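PKS_KS domain-containing protein (Photorhabdus luminescens subsp. laumondii, PDB 6SMO) probably acts as a beta-ketoacyl-[acyl-carrier-protein] synthase, condensing carrier-bound acyl units, and holds a pentaketo-dodecanal chain in its pocket. Local coordinates at residues T129-A134 and H369-A374; Y289-N294 and I431-V436; I358-L363 and L406-N411. One frame throughout, in Å; residues are numbered along the deposited sequence.

Contact 1 of 3, residues T129-A134 and H369-A374; sequences TAIADA and HALAAA. With LKZ (3,5,7,9,11-pentakis(oxidanylidene)dodecanal), chain H.
L371 meets A130 and I131, and A372 meets A130 and T129, beside the ligand pocket of this thiolase-fold ketosynthase, where the loop after strand 123-128 faces the start of helix 372-388. L371, A372 and A130 share the contact about equally; L371 can be followed outward. Its CB lies 4.1 Å from A130 CB. CG then turns to the side of the backbone N, opposite the carbonyl carbon (chi1 -38°), and the chain forks. One branch, CD1, goes to the protein, with I131 CG2 4.3 Å away. The other, CD2, turns to the bound polyketone and has O19 as its nearest ligand atom. The fork thus touches the loop with one methyl and the ligand with the other. A130 CB lines the wall beside it, 3.7 Å from ligand C8, while I131 CG2 lies against the C6 part of the chain. One residue further along, A372 CB comes within 3.7 Å of A130 N. The loop is held in shape by polar groups: E219 accepts from the backbone N of both A130 and I131, one carboxylate oxygen for each. T129 OG1 receives A132 N at 3.0 Å, an ST motif, and is also hydrogen-bonded to S218 O. H369, whose ring packs edge-to-face with F258, approaches the ligand obliquely, bringing NE2 to 2.9 Å from O19.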
loop_
_atom_site.group_PDB
_atom_site.type_symbol
_atom_site.label_atom_id
_atom_site.label_comp_id
_atom_site.label_asym_id
_atom_site.label_seq_id
_atom_site.Cartn_x
_atom_site.Cartn_y
_atom_site.Cartn_z
ATOM N N THR B 129 -5.686 2.745 1.964
ATOM C CA THR B 129 -6.581 1.834 1.202
ATOM C C THR B 129 -5.735 0.763 0.507
ATOM O O THR B 129 -4.573 1.060 0.172
ATOM C CB THR B 129 -7.429 2.611 0.186
ATOM O OG1 THR B 129 -8.491 1.759 -0.245
ATOM C CG2 THR B 129 -6.637 3.090 -1.011
ATOM N N ALA B 130 -6.316 -0.410 0.276
ATOM C CA ALA B 130 -5.627 -1.503 -0.437
ATOM C C ALA B 130 -5.967 -1.443 -1.934
ATOM O O ALA B 130 -5.034 -1.580 -2.730
ATOM C CB ALA B 130 -6.016 -2.820 0.179
ATOM N N ILE B 131 -7.235 -1.200 -2.296
ATOM C CA ILE B 131 -7.647 -1.177 -3.736
ATOM C C ILE B 131 -8.351 0.131 -4.108
ATOM O O ILE B 131 -8.726 0.259 -5.265
ATOM C CB ILE B 131 -8.548 -2.375 -4.091
ATOM C CG1 ILE B 131 -10.017 -2.073 -3.806
ATOM C CG2 ILE B 131 -8.099 -3.641 -3.399
ATOM C CD1 ILE B 131 -10.832 -3.289 -3.486
ATOM N N ALA B 132 -8.569 1.028 -3.152
ATOM C CA ALA B 132 -9.251 2.328 -3.368
ATOM C C ALA B 132 -10.603 2.089 -4.060
ATOM O O ALA B 132 -11.336 1.189 -3.602
ATOM C CB ALA B 132 -8.349 3.251 -4.153
ATOM N N ASP B 133 -10.920 2.846 -5.119
ATOM C CA ASP B 133 -12.214 2.773 -5.851
ATOM C C ASP B 133 -12.076 1.797 -7.028
ATOM O O ASP B 133 -12.298 2.219 -8.179
ATOM C CB ASP B 133 -12.665 4.166 -6.300
ATOM C CG ASP B 133 -14.099 4.224 -6.802
ATOM O OD1 ASP B 133 -14.956 3.531 -6.216
ATOM O OD2 ASP B 133 -14.347 4.959 -7.777
ATOM N N ALA B 134 -11.736 0.535 -6.740
ATOM C CA ALA B 134 -11.598 -0.559 -7.732
ATOM C C ALA B 134 -12.962 -0.871 -8.360
ATOM O O ALA B 134 -12.992 -1.205 -9.562
ATOM C CB ALA B 134 -10.998 -1.784 -7.085
ATOM N N HIS B 369 -13.482 -9.385 6.859
ATOM C CA HIS B 369 -12.184 -8.768 6.484
ATOM C C HIS B 369 -12.376 -7.624 5.486
ATOM O O HIS B 369 -12.742 -7.888 4.348
ATOM C CB HIS B 369 -11.228 -9.859 5.980
ATOM C CG HIS B 369 -9.786 -9.480 6.018
ATOM N ND1 HIS B 369 -9.368 -8.208 6.286
ATOM C CD2 HIS B 369 -8.670 -10.193 5.792
ATOM C CE1 HIS B 369 -8.062 -8.153 6.236
ATOM N NE2 HIS B 369 -7.614 -9.354 5.943
ATOM N N ALA B 370 -12.053 -6.405 5.913
ATOM C CA ALA B 370 -12.178 -5.172 5.104
ATOM C C ALA B 370 -10.799 -4.737 4.606
ATOM O O ALA B 370 -10.646 -3.567 4.294
ATOM C CB ALA B 370 -12.853 -4.092 5.906
ATOM N N LEU B 371 -9.841 -5.662 4.601
ATOM C CA LEU B 371 -8.455 -5.436 4.118
ATOM C C LEU B 371 -7.799 -4.329 4.940
ATOM O O LEU B 371 -7.630 -4.528 6.139
ATOM C CB LEU B 371 -8.424 -5.149 2.613
ATOM C CG LEU B 371 -9.404 -5.943 1.750
ATOM C CD1 LEU B 371 -9.173 -5.663 0.280
ATOM C CD2 LEU B 371 -9.309 -7.432 2.021
ATOM N N ALA B 372 -7.402 -3.235 4.291
ATOM C CA ALA B 372 -6.764 -2.084 4.966
ATOM C C ALA B 372 -7.725 -1.493 5.998
ATOM O O ALA B 372 -7.283 -1.195 7.110
ATOM C CB ALA B 372 -6.403 -1.050 3.938
ATOM N N ALA B 373 -9.014 -1.413 5.660
ATOM C CA ALA B 373 -10.042 -0.838 6.554
ATOM C C ALA B 373 -10.162 -1.621 7.871
ATOM O O ALA B 373 -10.473 -0.991 8.877
ATOM C CB ALA B 373 -11.354 -0.712 5.830
ATOM N N ALA B 374 -9.942 -2.938 7.850
ATOM C CA ALA B 374 -10.042 -3.810 9.043
ATOM C C ALA B 374 -9.072 -3.348 10.131
ATOM O O ALA B 374 -9.458 -3.400 11.287
ATOM C CB ALA B 374 -9.753 -5.233 8.653
HETATM C C4 LKZ H . -7.430 -7.681 -5.626
HETATM C C5 LKZ H . -6.191 -6.888 -5.294
HETATM C C6 LKZ H . -6.235 -6.008 -4.041
HETATM C C7 LKZ H . -5.319 -6.606 -2.995
HETATM C C8 LKZ H . -5.104 -5.875 -1.664
HETATM C C10 LKZ H . -4.420 -8.958 2.503
HETATM C C22 LKZ H . -8.194 -6.922 -6.693
HETATM C C11 LKZ H . -5.611 -8.239 3.085
HETATM O O19 LKZ H . -6.676 -8.794 3.284
HETATM C C3 LKZ H . -3.934 -8.020 1.414
HETATM O O23 LKZ H . -2.772 -7.651 1.391
HETATM C C2 LKZ H . -4.985 -7.461 0.446
HETATM C C9 LKZ H . -4.302 -6.818 -0.763
HETATM O O20 LKZ H . -3.162 -7.110 -1.067
HETATM O O21 LKZ H . -4.806 -7.685 -3.196
HETATM O O22 LKZ H . -5.216 -6.942 -6.026
HETATM O O24 LKZ H . -8.079 -7.175 -7.883
HETATM C C23 LKZ H . -9.117 -5.829 -6.191
#

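Contact 2 of 3, residues Y289-N294 and I431-V436; sequences YASVNN and IHSVIV
Y289 and I435 form one rung of an antiparallel ladder that continues beyond them, joining strands 284-293 and 431-438 of the thiolase fold's mixed sheet structure, the two segments running 167° apart. At this non-hydrogen-bonded pair the tyrosine ring offers its edge to the isoleucine, Y289 CD1 to I435 CG2 at 3.6 Å, while its OH is hydrogen-bonded to D196. A290 and V434 form a hydrogen-bonded pair, A290 N giving to V434 O at 3.1 Å and V434 N to A290 O. S291, on the Y289 face, has OG 3.0 Å from both S433 OG and H432 O, two possible acceptors for its one proton. K153 of the partner chain also bonds S291 OG, and D196 takes up S433 OG, so a polar patch at S291 and S433 meets that chain. V292 returns to the A290 face; V292 N bonds H432 O at 3.0 Å, and V292 CG2 rests 3.9 Å from H432 CB. N293 lies alongside I431, its ND2 hydrogen-bonded to S152 and the F148 carbonyl of the partner chain. N294 turns its amide 88° from the H432 ring, and H432 NE2 donates to N294 OD1 at 2.8 Å, bent to 133°, the oxygen in the ring plane.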
loop_
_atom_site.group_PDB
_atom_site.type_symbol
_atom_site.label_atom_id
_atom_site.label_comp_id
_atom_site.label_asym_id
_atom_site.label_seq_id
_atom_site.Cartn_x
_atom_site.Cartn_y
_atom_site.Cartn_z
ATOM N N TYR B 289 5.103 2.199 17.222
ATOM C CA TYR B 289 4.806 1.583 15.903
ATOM C C TYR B 289 6.078 0.928 15.352
ATOM O O TYR B 289 7.182 1.457 15.587
ATOM C CB TYR B 289 4.266 2.635 14.930
ATOM C CG TYR B 289 4.253 2.215 13.481
ATOM C CD1 TYR B 289 3.300 1.332 13.000
ATOM C CD2 TYR B 289 5.194 2.699 12.585
ATOM C CE1 TYR B 289 3.280 0.939 11.672
ATOM C CE2 TYR B 289 5.188 2.319 11.252
ATOM C CZ TYR B 289 4.228 1.434 10.794
ATOM O OH TYR B 289 4.212 1.053 9.483
ATOM N N ALA B 290 5.916 -0.190 14.639
ATOM C CA ALA B 290 6.994 -0.916 13.927
ATOM C C ALA B 290 6.390 -1.701 12.759
ATOM O O ALA B 290 5.204 -2.078 12.848
ATOM C CB ALA B 290 7.730 -1.823 14.883
ATOM N N SER B 291 7.180 -1.929 11.705
ATOM C CA SER B 291 6.779 -2.671 10.483
ATOM C C SER B 291 7.996 -3.383 9.882
ATOM O O SER B 291 9.084 -2.776 9.855
ATOM C CB SER B 291 6.130 -1.751 9.484
ATOM O OG SER B 291 5.532 -2.492 8.430
ATOM N N VAL B 292 7.805 -4.625 9.424
ATOM C CA VAL B 292 8.870 -5.492 8.837
ATOM C C VAL B 292 8.314 -6.185 7.588
ATOM O O VAL B 292 7.111 -6.014 7.299
ATOM C CB VAL B 292 9.382 -6.526 9.860
ATOM C CG1 VAL B 292 9.989 -5.861 11.084
ATOM C CG2 VAL B 292 8.293 -7.507 10.271
ATOM N N ASN B 293 9.171 -6.936 6.890
ATOM C CA ASN B 293 8.801 -7.826 5.758
ATOM C C ASN B 293 9.112 -9.274 6.152
ATOM O O ASN B 293 10.048 -9.484 6.950
ATOM C CB ASN B 293 9.523 -7.440 4.462
ATOM C CG ASN B 293 9.278 -6.007 4.044
ATOM O OD1 ASN B 293 8.149 -5.520 4.103
ATOM N ND2 ASN B 293 10.325 -5.324 3.610
ATOM N N ASN B 294 8.348 -10.227 5.611
ATOM C CA ASN B 294 8.544 -11.688 5.812
ATOM C C ASN B 294 9.789 -12.146 5.046
ATOM O O ASN B 294 10.594 -12.897 5.631
ATOM C CB ASN B 294 7.334 -12.506 5.348
ATOM C CG ASN B 294 6.254 -12.629 6.400
ATOM O OD1 ASN B 294 6.539 -12.965 7.548
ATOM N ND2 ASN B 294 5.013 -12.384 6.014
ATOM N N ILE B 431 3.958 -8.300 4.553
ATOM C CA ILE B 431 4.037 -7.101 5.432
ATOM C C ILE B 431 3.410 -7.359 6.805
ATOM O O ILE B 431 2.241 -7.725 6.865
ATOM C CB ILE B 431 3.406 -5.876 4.749
ATOM C CG1 ILE B 431 4.030 -5.599 3.385
ATOM C CG2 ILE B 431 3.496 -4.660 5.653
ATOM C CD1 ILE B 431 3.529 -4.346 2.734
ATOM N N HIS B 432 4.214 -7.225 7.857
ATOM C CA HIS B 432 3.712 -7.251 9.257
ATOM C C HIS B 432 3.793 -5.836 9.837
ATOM O O HIS B 432 4.818 -5.165 9.603
ATOM C CB HIS B 432 4.505 -8.249 10.109
ATOM C CG HIS B 432 4.330 -9.671 9.693
ATOM N ND1 HIS B 432 3.133 -10.343 9.851
ATOM C CD2 HIS B 432 5.189 -10.552 9.137
ATOM C CE1 HIS B 432 3.262 -11.575 9.405
ATOM N NE2 HIS B 432 4.512 -11.727 8.962
ATOM N N SER B 433 2.755 -5.407 10.560
ATOM C CA SER B 433 2.658 -4.071 11.204
ATOM C C SER B 433 2.028 -4.211 12.593
ATOM O O SER B 433 0.993 -4.896 12.709
ATOM C CB SER B 433 1.888 -3.109 10.339
ATOM O OG SER B 433 2.629 -2.776 9.174
ATOM N N VAL B 434 2.648 -3.586 13.600
ATOM C CA VAL B 434 2.214 -3.614 15.028
ATOM C C VAL B 434 2.218 -2.178 15.565
ATOM O O VAL B 434 3.189 -1.447 15.285
ATOM C CB VAL B 434 3.125 -4.530 15.871
ATOM C CG1 VAL B 434 2.715 -4.558 17.336
ATOM C CG2 VAL B 434 3.177 -5.944 15.310
ATOM N N ILE B 435 1.164 -1.794 16.292
ATOM C CA ILE B 435 1.106 -0.540 17.104
ATOM C C ILE B 435 0.853 -0.930 18.564
ATOM O O ILE B 435 0.090 -1.887 18.800
ATOM C CB ILE B 435 0.044 0.451 16.579
ATOM C CG1 ILE B 435 -1.339 -0.190 16.439
ATOM C CG2 ILE B 435 0.499 1.086 15.275
ATOM C CD1 ILE B 435 -2.476 0.804 16.415
ATOM N N VAL B 436 1.492 -0.223 19.498
ATOM C CA VAL B 436 1.329 -0.415 20.969
ATOM C C VAL B 436 0.452 0.723 21.497
ATOM O O VAL B 436 0.902 1.883 21.446
ATOM C CB VAL B 436 2.691 -0.461 21.689
ATOM C CG1 VAL B 436 2.532 -0.648 23.191
ATOM C CG2 VAL B 436 3.597 -1.537 21.111
#

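Contact 3 of 3, residues I358-L363 and L406-N411; sequences IPINSL and LDYIPN
I360 and Y408 bring the outermost strand of the mixed thiolase-fold sheet, 360-361, against an irregular loop, the runs 358-361 and 406-409 pointing 58° apart. Since P359 and N361 bond I329 of the neighbouring strand, the intervening I360 N is left to the loop and gives its hydrogen to D407 O at 3.0 Å. The loop thus covers the sheet edge through this one backbone bond and a CA-H...O contact from Y408 to I360 O. The close packing is apolar: I409 CD1 settles 3.5 Å from P359 CB and 3.8 Å from N361 CB. At the other end the side chains of I360 and L406 cross at a slant, CD1 of I360 lying 3.7 Å from CD1 of L406. Y408 leaves its CB and ring edge beside I360, while the ring stacks on F251 and its OH bonds S344. N361 ND2 is hydrogen-bonded to Y328, H392 and E385. At the partly exposed D407 the fit is looser, D407 OD2 lying 4.4 Å from P359 CG. With CG opposite the backbone N (chi1 -177°), D407 OD1 closes an Asx turn, receiving I409 N at 3.1 Å on the anti side, 32° out of the carboxylate plane.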
loop_
_atom_site.group_PDB
_atom_site.type_symbol
_atom_site.label_atom_id
_atom_site.label_comp_id
_atom_site.label_asym_id
_atom_site.label_seq_id
_atom_site.Cartn_x
_atom_site.Cartn_y
_atom_site.Cartn_z
ATOM N N ILE B 358 -2.978 -14.160 28.598
ATOM C CA ILE B 358 -3.345 -12.885 27.911
ATOM C C ILE B 358 -4.559 -13.117 27.014
ATOM O O ILE B 358 -4.510 -13.953 26.114
ATOM C CB ILE B 358 -2.143 -12.328 27.121
ATOM C CG1 ILE B 358 -0.975 -11.983 28.049
ATOM C CG2 ILE B 358 -2.556 -11.134 26.272
ATOM C CD1 ILE B 358 0.352 -11.830 27.344
ATOM N N PRO B 359 -5.681 -12.390 27.231
ATOM C CA PRO B 359 -6.805 -12.401 26.293
ATOM C C PRO B 359 -6.410 -11.860 24.909
ATOM O O PRO B 359 -5.897 -10.758 24.834
ATOM C CB PRO B 359 -7.858 -11.494 26.954
ATOM C CG PRO B 359 -7.467 -11.458 28.416
ATOM C CD PRO B 359 -5.957 -11.558 28.412
ATOM N N ILE B 360 -6.647 -12.658 23.862
ATOM C CA ILE B 360 -6.381 -12.319 22.431
ATOM C C ILE B 360 -7.702 -12.463 21.667
ATOM O O ILE B 360 -8.366 -13.491 21.860
ATOM C CB ILE B 360 -5.284 -13.235 21.848
ATOM C CG1 ILE B 360 -4.017 -13.241 22.709
ATOM C CG2 ILE B 360 -4.973 -12.862 20.405
ATOM C CD1 ILE B 360 -3.188 -14.495 22.571
ATOM N N ASN B 361 -8.076 -11.483 20.838
ATOM C CA ASN B 361 -9.352 -11.523 20.070
ATOM C C ASN B 361 -9.130 -11.079 18.620
ATOM O O ASN B 361 -8.072 -10.489 18.321
ATOM C CB ASN B 361 -10.456 -10.693 20.734
ATOM C CG ASN B 361 -10.091 -9.238 20.941
ATOM O OD1 ASN B 361 -9.032 -8.785 20.514
ATOM N ND2 ASN B 361 -10.967 -8.496 21.599
ATOM N N SER B 362 -10.113 -11.380 17.766
ATOM C CA SER B 362 -10.215 -10.944 16.350
ATOM C C SER B 362 -11.622 -10.388 16.103
ATOM O O SER B 362 -12.595 -11.117 16.376
ATOM C CB SER B 362 -9.907 -12.082 15.413
ATOM O OG SER B 362 -10.071 -11.685 14.060
ATOM N N LEU B 363 -11.720 -9.149 15.612
ATOM C CA LEU B 363 -13.011 -8.476 15.304
ATOM C C LEU B 363 -13.589 -9.041 13.999
ATOM O O LEU B 363 -14.808 -8.898 13.788
ATOM C CB LEU B 363 -12.789 -6.965 15.193
ATOM C CG LEU B 363 -14.050 -6.108 15.306
ATOM C CD1 LEU B 363 -14.517 -6.019 16.750
ATOM C CD2 LEU B 363 -13.819 -4.718 14.736
ATOM N N LEU B 406 -4.070 -20.694 22.843
ATOM C CA LEU B 406 -4.057 -19.480 23.708
ATOM C C LEU B 406 -5.503 -19.113 24.066
ATOM O O LEU B 406 -6.426 -19.742 23.514
ATOM C CB LEU B 406 -3.363 -18.330 22.971
ATOM C CG LEU B 406 -1.885 -18.543 22.640
ATOM C CD1 LEU B 406 -1.413 -17.543 21.595
ATOM C CD2 LEU B 406 -1.025 -18.451 23.891
ATOM N N ASP B 407 -5.684 -18.137 24.961
ATOM C CA ASP B 407 -7.012 -17.595 25.359
ATOM C C ASP B 407 -7.498 -16.659 24.247
ATOM O O ASP B 407 -6.871 -15.599 24.058
ATOM C CB ASP B 407 -6.933 -16.885 26.715
ATOM C CG ASP B 407 -8.265 -16.370 27.241
ATOM O OD1 ASP B 407 -9.290 -16.563 26.554
ATOM O OD2 ASP B 407 -8.266 -15.779 28.340
ATOM N N TYR B 408 -8.569 -17.040 23.540
ATOM C CA TYR B 408 -9.126 -16.299 22.376
ATOM C C TYR B 408 -10.486 -15.675 22.721
ATOM O O TYR B 408 -11.122 -15.116 21.802
ATOM C CB TYR B 408 -9.218 -17.216 21.154
ATOM C CG TYR B 408 -7.889 -17.769 20.709
ATOM C CD1 TYR B 408 -6.863 -16.927 20.308
ATOM C CD2 TYR B 408 -7.649 -19.133 20.695
ATOM C CE1 TYR B 408 -5.634 -17.425 19.907
ATOM C CE2 TYR B 408 -6.428 -19.647 20.295
ATOM C CZ TYR B 408 -5.416 -18.792 19.897
ATOM O OH TYR B 408 -4.209 -19.292 19.501
ATOM N N ILE B 409 -10.907 -15.746 23.990
ATOM C CA ILE B 409 -12.153 -15.102 24.509
ATOM C C ILE B 409 -13.329 -15.557 23.647
ATOM O O ILE B 409 -13.952 -14.746 22.962
ATOM C CB ILE B 409 -12.008 -13.566 24.520
ATOM C CG1 ILE B 409 -10.626 -13.116 25.005
ATOM C CG2 ILE B 409 -13.120 -12.918 25.332
ATOM C CD1 ILE B 409 -10.107 -11.901 24.280
ATOM N N PRO B 410 -13.665 -16.867 23.641
ATOM C CA PRO B 410 -14.654 -17.401 22.705
ATOM C C PRO B 410 -16.110 -17.070 23.070
ATOM O O PRO B 410 -16.523 -17.382 24.173
ATOM C CB PRO B 410 -14.402 -18.914 22.775
ATOM C CG PRO B 410 -13.914 -19.142 24.189
ATOM C CD PRO B 410 -13.108 -17.904 24.526
ATOM N N ASN B 411 -16.827 -16.420 22.144
ATOM C CA ASN B 411 -18.313 -16.310 22.096
ATOM C C ASN B 411 -18.809 -15.206 23.041
ATOM O O ASN B 411 -19.516 -14.304 22.549
ATOM C CB ASN B 411 -18.982 -17.664 22.357
ATOM C CG ASN B 411 -18.524 -18.739 21.392
ATOM O OD1 ASN B 411 -18.182 -18.449 20.247
ATOM N ND2 ASN B 411 -18.511 -19.982 21.842
#

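How the contacts relate
From the N terminus, residues 129-134 come first and wait 234 residues for their partner at 369-374, so contact 1 closes the longest of the three loops. Within that span both other contacts open: 289-294 starts contact 2 and 358-363 starts contact 3. Contact 1 then closes, followed by contact 3 at 406-411 and contact 2 at 431-436. Contact 1 therefore crosses both others, whereas contact 3 is nested inside the loop closed by contact 2. Contacts 2 and 3 both lie in the sheet structure, at an interior strand pair and at an edge, with centres about 21 Å apart. Contact 1 joins the N-terminal and C-terminal synthase regions at the ligand.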